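Local coordinates for KLLA0C04147p (Kluyveromyces lactis, PDB 5H2D), which binds ergosterol in its sterol-binding ORD domain, the piece of Osh1 in this crystal, and probably transfers sterols between membranes, at residues 90-95 and 99-104; 185-190 and 403-408; 38-43 and 365-370. All blocks are in the same frame, centred on the assembly; numbering follows the deposited sequence.

Contact 1: 90-95 and 99-104; sequences ASFEDS and LLYVAI
Phe92, in the turn leading into helix 95-108, and Ser95, the first residue of that helix, meet Tyr101 and Leu99 further along it: this is a helix N-terminus whose incoming loop folds back against its first turns. Asp94 is the N-cap, its side chain capping a backbone N in the first turn, with OD1 also bonded to Thr96 OG1 and OD2 to Tyr310 OH. Arg98 NH2 binds Phe92 O, a second hold on this turn. At Leu99 the contact is made by the backbone. Its N gives a hydrogen bond of 3.0 Å to Ser95 O, an early i to i+4 bond of the helix, bent to 153° at the hydrogen. The hydroxyl of Ser95 is engaged with Asp235. Tyr101, half a turn further on, carries the side-chain part. Phe92 and Tyr101 form a T-shaped pair, ring centroids 4.8 Å apart and planes at 59°. In Phe92, CG anti to the carbonyl carbon (chi1 -58°) brings the CE2-CZ edge against a face of the tyrosine. Pro308 touches both aromatic residues, and Phe315 packs on Tyr101, so the pair ties the turn between helices 84-90 and 95-108 to the loop at Pro308 and to strand 314-319 of the ORD. The closest part of the aromatic contact is Phe92 CE2, over the centre of the Tyr101 ring and 3.7 Å from Tyr101 CD1.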
ATOM      1  N   ALA A  90      19.125  -2.781   0.054  1.00 20.90           N
ATOM      2  CA  ALA A  90      19.903  -3.506   1.051  1.00 20.42           C
ATOM      3  C   ALA A  90      21.309  -3.823   0.560  1.00 25.28           C
ATOM      4  O   ALA A  90      22.209  -4.027   1.383  1.00 25.20           O
ATOM      5  CB  ALA A  90      19.193  -4.805   1.444  1.00 22.60           C
ATOM      6  N   SER A  91      21.516  -3.850  -0.755  1.00 23.00           N
ATOM      7  CA  SER A  91      22.792  -4.286  -1.314  1.00 24.47           C
ATOM      8  C   SER A  91      23.847  -3.186  -1.358  1.00 25.34           C
ATOM      9  O   SER A  91      25.018  -3.486  -1.632  1.00 26.72           O
ATOM     10  CB  SER A  91      22.572  -4.839  -2.723  1.00 23.30           C
ATOM     11  OG  SER A  91      22.347  -3.793  -3.649  1.00 24.43           O
ATOM     12  N   PHE A  92      23.487  -1.936  -1.088  1.00 22.58           N
ATOM     13  CA  PHE A  92      24.415  -0.816  -1.218  1.00 23.49           C
ATOM     14  C   PHE A  92      25.074  -0.506   0.124  1.00 27.52           C
ATOM     15  O   PHE A  92      24.393  -0.342   1.139  1.00 25.72           O
ATOM     16  CB  PHE A  92      23.687   0.417  -1.767  1.00 23.79           C
ATOM     17  CG  PHE A  92      23.039   0.180  -3.105  1.00 23.18           C
ATOM     18  CD1 PHE A  92      23.759  -0.392  -4.141  1.00 26.75           C
ATOM     19  CD2 PHE A  92      21.704   0.493  -3.321  1.00 20.44           C
ATOM     20  CE1 PHE A  92      23.169  -0.634  -5.371  1.00 23.89           C
ATOM     21  CE2 PHE A  92      21.108   0.254  -4.554  1.00 21.97           C
ATOM     22  CZ  PHE A  92      21.836  -0.311  -5.576  1.00 25.15           C
ATOM     23  N   GLU A  93      26.410  -0.433   0.129  1.00 24.61           N
ATOM     24  CA  GLU A  93      27.112  -0.157   1.378  1.00 27.58           C
ATOM     25  C   GLU A  93      26.907   1.281   1.835  1.00 23.52           C
ATOM     26  O   GLU A  93      26.949   1.569   3.035  1.00 23.41           O
ATOM     27  CB  GLU A  93      28.600  -0.471   1.216  1.00 30.34           C
ATOM     28  CG  GLU A  93      29.266   0.266   0.069  1.00 29.89           C
ATOM     29  CD  GLU A  93      29.643   1.684   0.437  1.00 28.07           C
ATOM     30  OE1 GLU A  93      29.732   1.969   1.651  1.00 32.55           O
ATOM     31  OE2 GLU A  93      29.841   2.515  -0.480  1.00 29.92           O
ATOM     32  N   ASP A  94      26.656   2.185   0.901  1.00 24.43           N
ATOM     33  CA  ASP A  94      26.497   3.603   1.189  1.00 18.65           C
ATOM     34  C   ASP A  94      25.081   3.872   1.698  1.00 22.40           C
ATOM     35  O   ASP A  94      24.108   3.649   0.974  1.00 22.04           O
ATOM     36  CB  ASP A  94      26.794   4.377  -0.098  1.00 20.51           C
ATOM     37  CG  ASP A  94      26.532   5.862   0.008  1.00 19.55           C
ATOM     38  OD1 ASP A  94      26.171   6.373   1.086  1.00 22.51           O
ATOM     39  OD2 ASP A  94      26.718   6.540  -1.033  1.00 25.10           O
ATOM     40  N   SER A  95      24.958   4.364   2.934  1.00 23.20           N
ATOM     41  CA  SER A  95      23.626   4.533   3.514  1.00 21.90           C
ATOM     42  C   SER A  95      22.784   5.541   2.741  1.00 22.28           C
ATOM     43  O   SER A  95      21.557   5.397   2.680  1.00 19.95           O
ATOM     44  CB  SER A  95      23.724   4.945   4.985  1.00 22.96           C
ATOM     45  OG  SER A  95      24.331   6.217   5.137  1.00 24.22           O
ATOM     46  N   LEU A  99      19.125   5.034   1.034  1.00 16.69           N
ATOM     47  CA  LEU A  99      18.005   5.956   1.187  1.00 17.13           C
ATOM     48  C   LEU A  99      17.429   6.363  -0.167  1.00 16.33           C
ATOM     49  O   LEU A  99      16.211   6.491  -0.313  1.00 16.18           O
ATOM     50  CB  LEU A  99      18.433   7.187   1.988  1.00 18.37           C
ATOM     51  CG  LEU A  99      17.362   8.245   2.240  1.00 16.48           C
ATOM     52  CD1 LEU A  99      16.051   7.606   2.743  1.00 16.90           C
ATOM     53  CD2 LEU A  99      17.826   9.325   3.208  1.00 20.65           C
ATOM     54  N   LEU A 100      18.283   6.584  -1.167  1.00 16.45           N
ATOM     55  CA  LEU A 100      17.776   6.915  -2.496  1.00 17.47           C
ATOM     56  C   LEU A 100      16.799   5.855  -2.988  1.00 17.63           C
ATOM     57  O   LEU A 100      15.712   6.170  -3.500  1.00 17.45           O
ATOM     58  CB  LEU A 100      18.938   7.066  -3.481  1.00 18.53           C
ATOM     59  CG  LEU A 100      18.559   7.268  -4.955  1.00 16.24           C
ATOM     60  CD1 LEU A 100      17.841   8.605  -5.156  1.00 16.85           C
ATOM     61  CD2 LEU A 100      19.782   7.154  -5.849  1.00 16.26           C
ATOM     62  N   TYR A 101      17.178   4.586  -2.853  1.00 16.99           N
ATOM     63  CA  TYR A 101      16.319   3.518  -3.347  1.00 16.18           C
ATOM     64  C   TYR A 101      15.091   3.319  -2.459  1.00 16.43           C
ATOM     65  O   TYR A 101      14.011   3.011  -2.977  1.00 15.13           O
ATOM     66  CB  TYR A 101      17.136   2.235  -3.514  1.00 16.76           C
ATOM     67  CG  TYR A 101      17.879   2.214  -4.840  1.00 18.17           C
ATOM     68  CD1 TYR A 101      18.890   3.135  -5.104  1.00 20.01           C
ATOM     69  CD2 TYR A 101      17.567   1.288  -5.822  1.00 16.09           C
ATOM     70  CE1 TYR A 101      19.555   3.136  -6.315  1.00 20.42           C
ATOM     71  CE2 TYR A 101      18.226   1.281  -7.036  1.00 18.19           C
ATOM     72  CZ  TYR A 101      19.230   2.204  -7.272  1.00 23.60           C
ATOM     73  OH  TYR A 101      19.913   2.216  -8.471  1.00 22.26           O
ATOM     74  N   VAL A 102      15.222   3.513  -1.141  1.00 16.26           N
ATOM     75  CA  VAL A 102      14.039   3.535  -0.275  1.00 15.11           C
ATOM     76  C   VAL A 102      13.072   4.614  -0.741  1.00 15.66           C
ATOM     77  O   VAL A 102      11.860   4.379  -0.870  1.00 15.27           O
ATOM     78  CB  VAL A 102      14.443   3.738   1.200  1.00 15.58           C
ATOM     79  CG1 VAL A 102      13.227   4.130   2.049  1.00 15.44           C
ATOM     80  CG2 VAL A 102      15.081   2.478   1.764  1.00 15.03           C
ATOM     81  N   ALA A 103      13.592   5.818  -1.007  1.00 15.20           N
ATOM     82  CA  ALA A 103      12.745   6.924  -1.437  1.00 15.15           C
ATOM     83  C   ALA A 103      12.032   6.595  -2.735  1.00 14.57           C
ATOM     84  O   ALA A 103      10.833   6.854  -2.885  1.00 14.74           O
ATOM     85  CB  ALA A 103      13.579   8.192  -1.613  1.00 16.91           C
ATOM     86  N   ILE A 104      12.771   6.066  -3.708  1.00 15.10           N
ATOM     87  CA  ILE A 104      12.120   5.773  -4.975  1.00 13.57           C
ATOM     88  C   ILE A 104      11.119   4.636  -4.803  1.00 15.94           C
ATOM     89  O   ILE A 104      10.052   4.653  -5.425  1.00 13.76           O
ATOM     90  CB  ILE A 104      13.177   5.518  -6.063  1.00 17.51           C
ATOM     91  CG1 ILE A 104      13.900   6.842  -6.337  1.00 17.72           C
ATOM     92  CG2 ILE A 104      12.525   4.999  -7.338  1.00 16.75           C
ATOM     93  CD1 ILE A 104      15.164   6.733  -7.163  1.00 18.67           C
TER

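Contact 2: 185-190 and 403-408; sequences LWYLTI and EIHPVT
Tyr187 makes the one polar bond across this contact, through its hydroxyl: Tyr187 OH and Thr408 OG1 lie 2.8 Å apart in a hydrogen bond in which either could be the donor. Thr408 OG1 comes in at the edge of the tyrosine ring, in its plane, and also takes the backbone N-H of Cys410. At chi1 61° this oxygen lies between the backbone N and carbonyl carbon of Thr408, turned to Tyr187 OH, and the methyl, anti to the carbonyl carbon, is left beside Tyr187 and Leu185.

The aromatic contact is with His405. The two side chains run past one another in opposite senses, and Tyr187 CE2 comes over the centre of the imidazole, 3.5 Å from His405 CD2. With the ring planes 38° apart, the meeting is oblique. Pro406 CD lies against the other face of the imidazole, toward its rim. The ring's rotation is fixed from its own turn, since His405 ND1 accepts Val407 N at 3.0 Å, from 30° outside the ring plane, and Thr408 N more weakly at 3.4 Å.

Apolar contact fills in beside these groups. The Thr408 methyl CG2 lies 3.6 Å from Tyr187 CE2, and it meets Leu185 CD2 tip to tip at 4.0 Å.

The contact packs the turn of the small hairpin 400-404/411-415 against strand 178-190 of the large antiparallel β-structure of the ORD. Tyr187 stacks on Phe164 of strand 161-173 and touches Thr202 of strand 199-203, while Tyr412 of the hairpin meets His405 edge-to-face.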
ATOM      1  N   LEU A 185       1.815   6.804  10.146  1.00 11.35           N
ATOM      2  CA  LEU A 185       3.251   6.734   9.928  1.00 13.85           C
ATOM      3  C   LEU A 185       3.645   5.359   9.394  1.00 11.33           C
ATOM      4  O   LEU A 185       3.096   4.332   9.809  1.00 12.53           O
ATOM      5  CB  LEU A 185       3.998   7.021  11.232  1.00 14.56           C
ATOM      6  CG  LEU A 185       5.506   7.236  11.186  1.00 16.02           C
ATOM      7  CD1 LEU A 185       5.856   8.435  10.311  1.00 17.72           C
ATOM      8  CD2 LEU A 185       6.032   7.423  12.607  1.00 19.14           C
ATOM      9  N   TRP A 186       4.597   5.351   8.469  1.00 11.21           N
ATOM     10  CA  TRP A 186       5.097   4.128   7.849  1.00 12.29           C
ATOM     11  C   TRP A 186       6.543   3.871   8.263  1.00 14.69           C
ATOM     12  O   TRP A 186       7.344   4.805   8.378  1.00 15.75           O
ATOM     13  CB  TRP A 186       4.955   4.227   6.327  1.00 13.02           C
ATOM     14  CG  TRP A 186       3.498   4.279   6.019  1.00 11.11           C
ATOM     15  CD1 TRP A 186       2.719   5.395   5.947  1.00 12.37           C
ATOM     16  CD2 TRP A 186       2.618   3.160   5.861  1.00 12.55           C
ATOM     17  NE1 TRP A 186       1.417   5.044   5.707  1.00 12.87           N
ATOM     18  CE2 TRP A 186       1.328   3.675   5.653  1.00 10.19           C
ATOM     19  CE3 TRP A 186       2.807   1.775   5.835  1.00 13.29           C
ATOM     20  CZ2 TRP A 186       0.226   2.853   5.440  1.00 11.44           C
ATOM     21  CZ3 TRP A 186       1.706   0.958   5.629  1.00 12.70           C
ATOM     22  CH2 TRP A 186       0.435   1.501   5.420  1.00 11.03           C
ATOM     23  N   TYR A 187       6.860   2.600   8.497  1.00 11.46           N
ATOM     24  CA  TYR A 187       8.132   2.175   9.074  1.00 12.64           C
ATOM     25  C   TYR A 187       8.781   1.189   8.127  1.00 12.80           C
ATOM     26  O   TYR A 187       8.213   0.124   7.857  1.00 14.50           O
ATOM     27  CB  TYR A 187       7.921   1.492  10.425  1.00 14.41           C
ATOM     28  CG  TYR A 187       7.402   2.343  11.556  1.00 14.16           C
ATOM     29  CD1 TYR A 187       6.071   2.762  11.593  1.00 13.89           C
ATOM     30  CD2 TYR A 187       8.226   2.686  12.627  1.00 14.11           C
ATOM     31  CE1 TYR A 187       5.586   3.529  12.646  1.00 14.17           C
ATOM     32  CE2 TYR A 187       7.749   3.456  13.686  1.00 16.52           C
ATOM     33  CZ  TYR A 187       6.429   3.869  13.697  1.00 15.40           C
ATOM     34  OH  TYR A 187       5.946   4.622  14.750  1.00 16.73           O
ATOM     35  N   LEU A 188       9.987   1.497   7.664  1.00 12.40           N
ATOM     36  CA  LEU A 188      10.674   0.640   6.713  1.00 12.39           C
ATOM     37  C   LEU A 188      12.042   0.307   7.291  1.00 16.39           C
ATOM     38  O   LEU A 188      12.847   1.211   7.539  1.00 15.55           O
ATOM     39  CB  LEU A 188      10.775   1.320   5.345  1.00 15.22           C
ATOM     40  CG  LEU A 188      10.948   0.383   4.149  1.00 16.93           C
ATOM     41  CD1 LEU A 188      10.465   1.048   2.867  1.00 19.84           C
ATOM     42  CD2 LEU A 188      12.408  -0.031   4.011  1.00 19.66           C
ATOM     43  N   THR A 189      12.267  -0.975   7.569  1.00 15.26           N
ATOM     44  CA  THR A 189      13.492  -1.454   8.194  1.00 17.04           C
ATOM     45  C   THR A 189      14.342  -2.141   7.139  1.00 16.34           C
ATOM     46  O   THR A 189      13.848  -3.004   6.408  1.00 16.06           O
ATOM     47  CB  THR A 189      13.183  -2.431   9.331  1.00 18.40           C
ATOM     48  OG1 THR A 189      12.408  -1.776  10.338  1.00 18.10           O
ATOM     49  CG2 THR A 189      14.481  -2.953   9.955  1.00 18.74           C
ATOM     50  N   ILE A 190      15.620  -1.764   7.056  1.00 17.39           N
ATOM     51  CA  ILE A 190      16.555  -2.396   6.132  1.00 16.73           C
ATOM     52  C   ILE A 190      17.611  -3.117   6.955  1.00 16.03           C
ATOM     53  O   ILE A 190      18.118  -2.560   7.932  1.00 19.59           O
ATOM     54  CB  ILE A 190      17.218  -1.383   5.182  1.00 18.90           C
ATOM     55  CG1 ILE A 190      16.193  -0.755   4.228  1.00 18.00           C
ATOM     56  CG2 ILE A 190      18.336  -2.074   4.394  1.00 19.49           C
ATOM     57  CD1 ILE A 190      15.713  -1.692   3.131  1.00 20.55           C
ATOM     58  N   GLU A 403       0.644   0.046  20.570  1.00 18.81           N
ATOM     59  CA  GLU A 403       1.756   0.214  21.495  1.00 20.69           C
ATOM     60  C   GLU A 403       2.484   1.504  21.152  1.00 23.01           C
ATOM     61  O   GLU A 403       2.206   2.148  20.137  1.00 21.70           O
ATOM     62  CB  GLU A 403       2.716  -0.977  21.434  1.00 24.93           C
ATOM     63  CG  GLU A 403       2.079  -2.324  21.761  1.00 25.19           C
ATOM     64  CD  GLU A 403       1.816  -2.503  23.245  1.00 34.17           C
ATOM     65  OE1 GLU A 403       1.323  -3.584  23.630  1.00 33.14           O
ATOM     66  OE2 GLU A 403       2.099  -1.570  24.029  1.00 34.28           O
ATOM     67  N   ILE A 404       3.430   1.886  22.005  1.00 23.00           N
ATOM     68  CA  ILE A 404       4.287   3.036  21.750  1.00 24.98           C
ATOM     69  C   ILE A 404       5.589   2.538  21.142  1.00 23.28           C
ATOM     70  O   ILE A 404       6.258   1.657  21.707  1.00 23.28           O
ATOM     71  CB  ILE A 404       4.528   3.844  23.037  1.00 25.59           C
ATOM     72  CG1 ILE A 404       3.243   4.598  23.412  1.00 31.19           C
ATOM     73  CG2 ILE A 404       5.691   4.799  22.848  1.00 26.03           C
ATOM     74  CD1 ILE A 404       3.215   5.130  24.823  1.00 38.80           C
ATOM     75  N   HIS A 405       5.939   3.069  19.974  1.00 19.83           N
ATOM     76  CA  HIS A 405       7.142   2.598  19.311  1.00 19.52           C
ATOM     77  C   HIS A 405       8.378   3.114  20.047  1.00 22.26           C
ATOM     78  O   HIS A 405       8.437   4.290  20.409  1.00 22.18           O
ATOM     79  CB  HIS A 405       7.188   3.045  17.850  1.00 19.77           C
ATOM     80  CG  HIS A 405       8.241   2.335  17.065  1.00 19.71           C
ATOM     81  ND1 HIS A 405       9.550   2.769  17.013  1.00 18.51           N
ATOM     82  CD2 HIS A 405       8.195   1.189  16.348  1.00 16.76           C
ATOM     83  CE1 HIS A 405      10.258   1.932  16.279  1.00 18.67           C
ATOM     84  NE2 HIS A 405       9.459   0.966  15.861  1.00 21.25           N
ATOM     85  N   PRO A 406       9.378   2.258  20.265  1.00 20.89           N
ATOM     86  CA  PRO A 406      10.541   2.684  21.062  1.00 23.99           C
ATOM     87  C   PRO A 406      11.394   3.752  20.399  1.00 25.73           C
ATOM     88  O   PRO A 406      12.092   4.477  21.115  1.00 27.34           O
ATOM     89  CB  PRO A 406      11.324   1.380  21.259  1.00 26.56           C
ATOM     90  CG  PRO A 406      10.903   0.501  20.132  1.00 25.91           C
ATOM     91  CD  PRO A 406       9.465   0.845  19.862  1.00 22.87           C
ATOM     92  N   VAL A 407      11.374   3.879  19.074  1.00 26.35           N
ATOM     93  CA  VAL A 407      12.212   4.870  18.392  1.00 20.53           C
ATOM     94  C   VAL A 407      11.455   6.160  18.131  1.00 27.34           C
ATOM     95  O   VAL A 407      11.916   7.246  18.486  1.00 26.87           O
ATOM     96  CB  VAL A 407      12.776   4.289  17.080  1.00 26.41           C
ATOM     97  CG1 VAL A 407      13.551   5.363  16.314  1.00 24.84           C
ATOM     98  CG2 VAL A 407      13.658   3.094  17.367  1.00 25.29           C
ATOM     99  N   THR A 408      10.284   6.070  17.497  1.00 22.00           N
ATOM    100  CA  THR A 408       9.512   7.266  17.177  1.00 21.72           C
ATOM    101  C   THR A 408       8.742   7.810  18.366  1.00 21.50           C
ATOM    102  O   THR A 408       8.346   8.980  18.342  1.00 23.65           O
ATOM    103  CB  THR A 408       8.519   6.968  16.058  1.00 23.94           C
ATOM    104  OG1 THR A 408       7.619   5.947  16.504  1.00 20.51           O
ATOM    105  CG2 THR A 408       9.247   6.490  14.821  1.00 19.47           C
TER

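Contact 3: 38-43 and 365-370; sequences DDRPSV and GRYDEA. With SO4 (sulfate ion), chain D.
Tyr367, in the first turn of helix 367-390, reaches Asp38 and Arg40 in the loop that precedes helix 45-49. The close part gathers at its hydroxyl. Tyr367 OH donates to Asp38 OD2, at the ring's edge and near its plane; the modelled 2.4 Å is very short, so the exact length is doubtful. From another direction the aliphatic chain of Arg40 crosses the tyrosine at about a right angle, its CG 3.6 Å from Tyr367 OH, while its NH1 binds Val64 O. The backbone oxygen of Gly365 lies over the centre of one face of the Tyr367 ring. This glycine, at positive phi, is the C' residue of the Schellman motif that ends helix 357-363. Toward the looser side, a water lies 2.6 Å from Gly365 O and 3.2 Å from Asp38 OD2.

Farther out, a sulfate, probably from the crystallisation liquor, sits at the helix start, where Asp368 N reaches O3 at 3.2 Å and Glu369 N reaches O4 at 2.8 Å. Arg366, the N-cap residue, bends at chi3 (-57°) and places NE 2.9 Å from Glu369 OE2 in a salt bridge; its NH1 pairs with Glu364 OE1. A leucine in its place would probably leave both carboxylates without their cationic mate. The chemistry implies a polar link from helix to loop, beside backbone N-H groups whose sulfate is consistent with the partial positive charge of a helix N-terminus.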
ATOM      1  N   ASP A  38     -15.999  -5.278 -18.873  1.00 44.75           N
ATOM      2  CA  ASP A  38     -17.380  -5.165 -18.433  1.00 49.23           C
ATOM      3  C   ASP A  38     -17.900  -3.789 -18.797  1.00 42.69           C
ATOM      4  O   ASP A  38     -17.141  -2.874 -19.119  1.00 45.93           O
ATOM      5  CB  ASP A  38     -17.541  -5.442 -16.937  1.00 44.78           C
ATOM      6  CG  ASP A  38     -18.863  -6.132 -16.621  1.00 42.90           C
ATOM      7  OD1 ASP A  38     -19.148  -7.183 -17.238  1.00 47.89           O
ATOM      8  OD2 ASP A  38     -19.627  -5.610 -15.784  1.00 35.29           O
ATOM      9  N   ASP A  39     -19.222  -3.671 -18.749  1.00 47.02           N
ATOM     10  CA  ASP A  39     -19.914  -2.522 -19.300  1.00 47.24           C
ATOM     11  C   ASP A  39     -20.721  -1.806 -18.234  1.00 43.83           C
ATOM     12  O   ASP A  39     -21.889  -1.472 -18.458  1.00 47.43           O
ATOM     13  CB  ASP A  39     -20.831  -2.948 -20.447  1.00 53.94           C
ATOM     14  CG  ASP A  39     -20.149  -2.866 -21.794  1.00 54.65           C
ATOM     15  OD1 ASP A  39     -20.452  -1.921 -22.553  1.00 56.66           O
ATOM     16  OD2 ASP A  39     -19.305  -3.743 -22.087  1.00 57.07           O
ATOM     17  N   ARG A  40     -20.124  -1.572 -17.074  1.00 40.48           N
ATOM     18  CA  ARG A  40     -20.710  -0.600 -16.174  1.00 33.70           C
ATOM     19  C   ARG A  40     -20.849   0.711 -16.942  1.00 33.23           C
ATOM     20  O   ARG A  40     -19.901   1.121 -17.623  1.00 35.28           O
ATOM     21  CB  ARG A  40     -19.847  -0.403 -14.930  1.00 30.69           C
ATOM     22  CG  ARG A  40     -19.751  -1.622 -14.016  1.00 27.59           C
ATOM     23  CD  ARG A  40     -18.657  -1.395 -12.978  1.00 25.26           C
ATOM     24  NE  ARG A  40     -17.367  -1.125 -13.620  1.00 27.02           N
ATOM     25  CZ  ARG A  40     -16.370  -0.437 -13.064  1.00 25.24           C
ATOM     26  NH1 ARG A  40     -16.500   0.065 -11.845  1.00 23.88           N
ATOM     27  NH2 ARG A  40     -15.240  -0.247 -13.730  1.00 27.30           N
ATOM     28  N   PRO A  41     -22.007   1.363 -16.898  1.00 36.00           N
ATOM     29  CA  PRO A  41     -22.164   2.610 -17.654  1.00 33.44           C
ATOM     30  C   PRO A  41     -21.211   3.682 -17.149  1.00 31.46           C
ATOM     31  O   PRO A  41     -20.814   3.701 -15.979  1.00 30.27           O
ATOM     32  CB  PRO A  41     -23.627   2.994 -17.408  1.00 34.62           C
ATOM     33  CG  PRO A  41     -23.987   2.308 -16.130  1.00 36.64           C
ATOM     34  CD  PRO A  41     -23.214   1.019 -16.130  1.00 31.21           C
ATOM     35  N   SER A  42     -20.841   4.587 -18.049  1.00 29.92           N
ATOM     36  CA  SER A  42     -19.929   5.677 -17.706  1.00 29.86           C
ATOM     37  C   SER A  42     -20.736   6.880 -17.212  1.00 27.88           C
ATOM     38  O   SER A  42     -20.824   7.925 -17.859  1.00 25.28           O
ATOM     39  CB  SER A  42     -19.062   6.034 -18.905  1.00 31.93           C
ATOM     40  OG  SER A  42     -19.880   6.213 -20.047  1.00 33.83           O
ATOM     41  N   VAL A  43     -21.346   6.703 -16.034  1.00 27.07           N
ATOM     42  CA  VAL A  43     -22.097   7.787 -15.407  1.00 22.15           C
ATOM     43  C   VAL A  43     -21.156   8.936 -15.052  1.00 20.53           C
ATOM     44  O   VAL A  43     -19.998   8.729 -14.675  1.00 20.24           O
ATOM     45  CB  VAL A  43     -22.835   7.289 -14.150  1.00 27.51           C
ATOM     46  CG1 VAL A  43     -23.744   8.390 -13.600  1.00 26.41           C
ATOM     47  CG2 VAL A  43     -23.628   6.019 -14.447  1.00 29.90           C
ATOM     48  N   GLY A 365     -18.678  -9.401 -11.826  1.00 14.47           N
ATOM     49  CA  GLY A 365     -19.672  -8.674 -12.591  1.00 16.47           C
ATOM     50  C   GLY A 365     -21.106  -8.897 -12.173  1.00 16.38           C
ATOM     51  O   GLY A 365     -22.022  -8.546 -12.925  1.00 16.73           O
ATOM     52  N   ARG A 366     -21.334  -9.458 -10.987  1.00 14.34           N
ATOM     53  CA  ARG A 366     -22.683  -9.734 -10.495  1.00 11.61           C
ATOM     54  C   ARG A 366     -23.047  -8.634  -9.507  1.00 14.01           C
ATOM     55  O   ARG A 366     -22.950  -8.788  -8.291  1.00 14.69           O
ATOM     56  CB  ARG A 366     -22.752 -11.123  -9.880  1.00 16.57           C
ATOM     57  CG  ARG A 366     -22.543 -12.203 -10.919  1.00 19.15           C
ATOM     58  CD  ARG A 366     -23.062 -13.532 -10.439  1.00 20.71           C
ATOM     59  NE  ARG A 366     -22.421 -13.908  -9.193  1.00 21.25           N
ATOM     60  CZ  ARG A 366     -21.224 -14.470  -9.120  1.00 19.37           C
ATOM     61  NH1 ARG A 366     -20.538 -14.729 -10.229  1.00 21.88           N
ATOM     62  NH2 ARG A 366     -20.713 -14.779  -7.935  1.00 23.50           N
ATOM     63  N   TYR A 367     -23.461  -7.495 -10.059  1.00 14.06           N
ATOM     64  CA  TYR A 367     -23.543  -6.288  -9.250  1.00 14.37           C
ATOM     65  C   TYR A 367     -24.755  -6.291  -8.330  1.00 15.77           C
ATOM     66  O   TYR A 367     -24.696  -5.694  -7.250  1.00 16.99           O
ATOM     67  CB  TYR A 367     -23.531  -5.052 -10.152  1.00 16.13           C
ATOM     68  CG  TYR A 367     -22.317  -5.048 -11.050  1.00 15.19           C
ATOM     69  CD1 TYR A 367     -21.036  -5.246 -10.525  1.00 15.68           C
ATOM     70  CD2 TYR A 367     -22.443  -4.911 -12.427  1.00 18.12           C
ATOM     71  CE1 TYR A 367     -19.921  -5.269 -11.349  1.00 16.90           C
ATOM     72  CE2 TYR A 367     -21.323  -4.931 -13.260  1.00 18.20           C
ATOM     73  CZ  TYR A 367     -20.070  -5.111 -12.717  1.00 19.26           C
ATOM     74  OH  TYR A 367     -18.962  -5.142 -13.542  1.00 17.72           O
ATOM     75  N   ASP A 368     -25.856  -6.953  -8.709  1.00 16.43           N
ATOM     76  CA  ASP A 368     -26.968  -7.028  -7.767  1.00 16.70           C
ATOM     77  C   ASP A 368     -26.650  -7.971  -6.615  1.00 16.10           C
ATOM     78  O   ASP A 368     -26.998  -7.692  -5.459  1.00 17.22           O
ATOM     79  CB  ASP A 368     -28.256  -7.477  -8.453  1.00 21.95           C
ATOM     80  CG  ASP A 368     -29.419  -7.520  -7.479  1.00 23.94           C
ATOM     81  OD1 ASP A 368     -29.691  -6.469  -6.863  1.00 23.06           O
ATOM     82  OD2 ASP A 368     -30.016  -8.601  -7.287  1.00 27.80           O
ATOM     83  N   GLU A 369     -26.001  -9.101  -6.908  1.00 15.81           N
ATOM     84  CA  GLU A 369     -25.538  -9.961  -5.827  1.00 14.48           C
ATOM     85  C   GLU A 369     -24.587  -9.200  -4.916  1.00 15.44           C
ATOM     86  O   GLU A 369     -24.654  -9.328  -3.688  1.00 15.05           O
ATOM     87  CB  GLU A 369     -24.868 -11.221  -6.383  1.00 19.74           C
ATOM     88  CG  GLU A 369     -25.796 -12.111  -7.202  1.00 28.78           C
ATOM     89  CD  GLU A 369     -25.383 -13.576  -7.161  1.00 32.02           C
ATOM     90  OE1 GLU A 369     -26.258 -14.457  -7.339  1.00 35.87           O
ATOM     91  OE2 GLU A 369     -24.181 -13.844  -6.928  1.00 26.21           O
ATOM     92  N   ALA A 370     -23.714  -8.378  -5.498  1.00 14.45           N
ATOM     93  CA  ALA A 370     -22.798  -7.604  -4.664  1.00 14.00           C
ATOM     94  C   ALA A 370     -23.560  -6.667  -3.736  1.00 13.27           C
ATOM     95  O   ALA A 370     -23.237  -6.567  -2.549  1.00 15.81           O
ATOM     96  CB  ALA A 370     -21.803  -6.839  -5.546  1.00 14.14           C
TER
HETATM   97  S   SO4 D1303     -26.496  -9.941 -10.837  1.00 31.10           S
HETATM   98  O1  SO4 D1303     -27.833 -10.515 -10.687  1.00 37.95           O
HETATM   99  O2  SO4 D1303     -25.703 -10.713 -11.798  1.00 32.98           O
HETATM  100  O3  SO4 D1303     -26.609  -8.557 -11.325  1.00 31.95           O
HETATM  101  O4  SO4 D1303     -25.826  -9.953  -9.542  1.00 25.60           O
HETATM  102  O   HOH W   1     -21.677  -8.008 -15.465  1.00 25.25           O

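Contacts 1 and 2 are neighbours, with centres about 18 Å apart, and they touch directly: Val102 of helix 95-108 packs on Leu188 and Ile190 of strand 178-190, and Ala90 on Ile190. Contact 3 lies across the chain's centre from both, about 44 Å from contact 1 and about 41 Å from contact 2 between centres. Along the chain, contact 1 closes before contact 2 opens and is nested inside the loop that contact 3 closes; contacts 2 and 3 interleave, since 185-190 falls between the two segments of contact 3 while 403-408 follows both. Thus the sequence beyond residue 365 returns to two distant parts of the sterol-binding domain, first to the N-terminal loop at 38-43, then to strand 178-190.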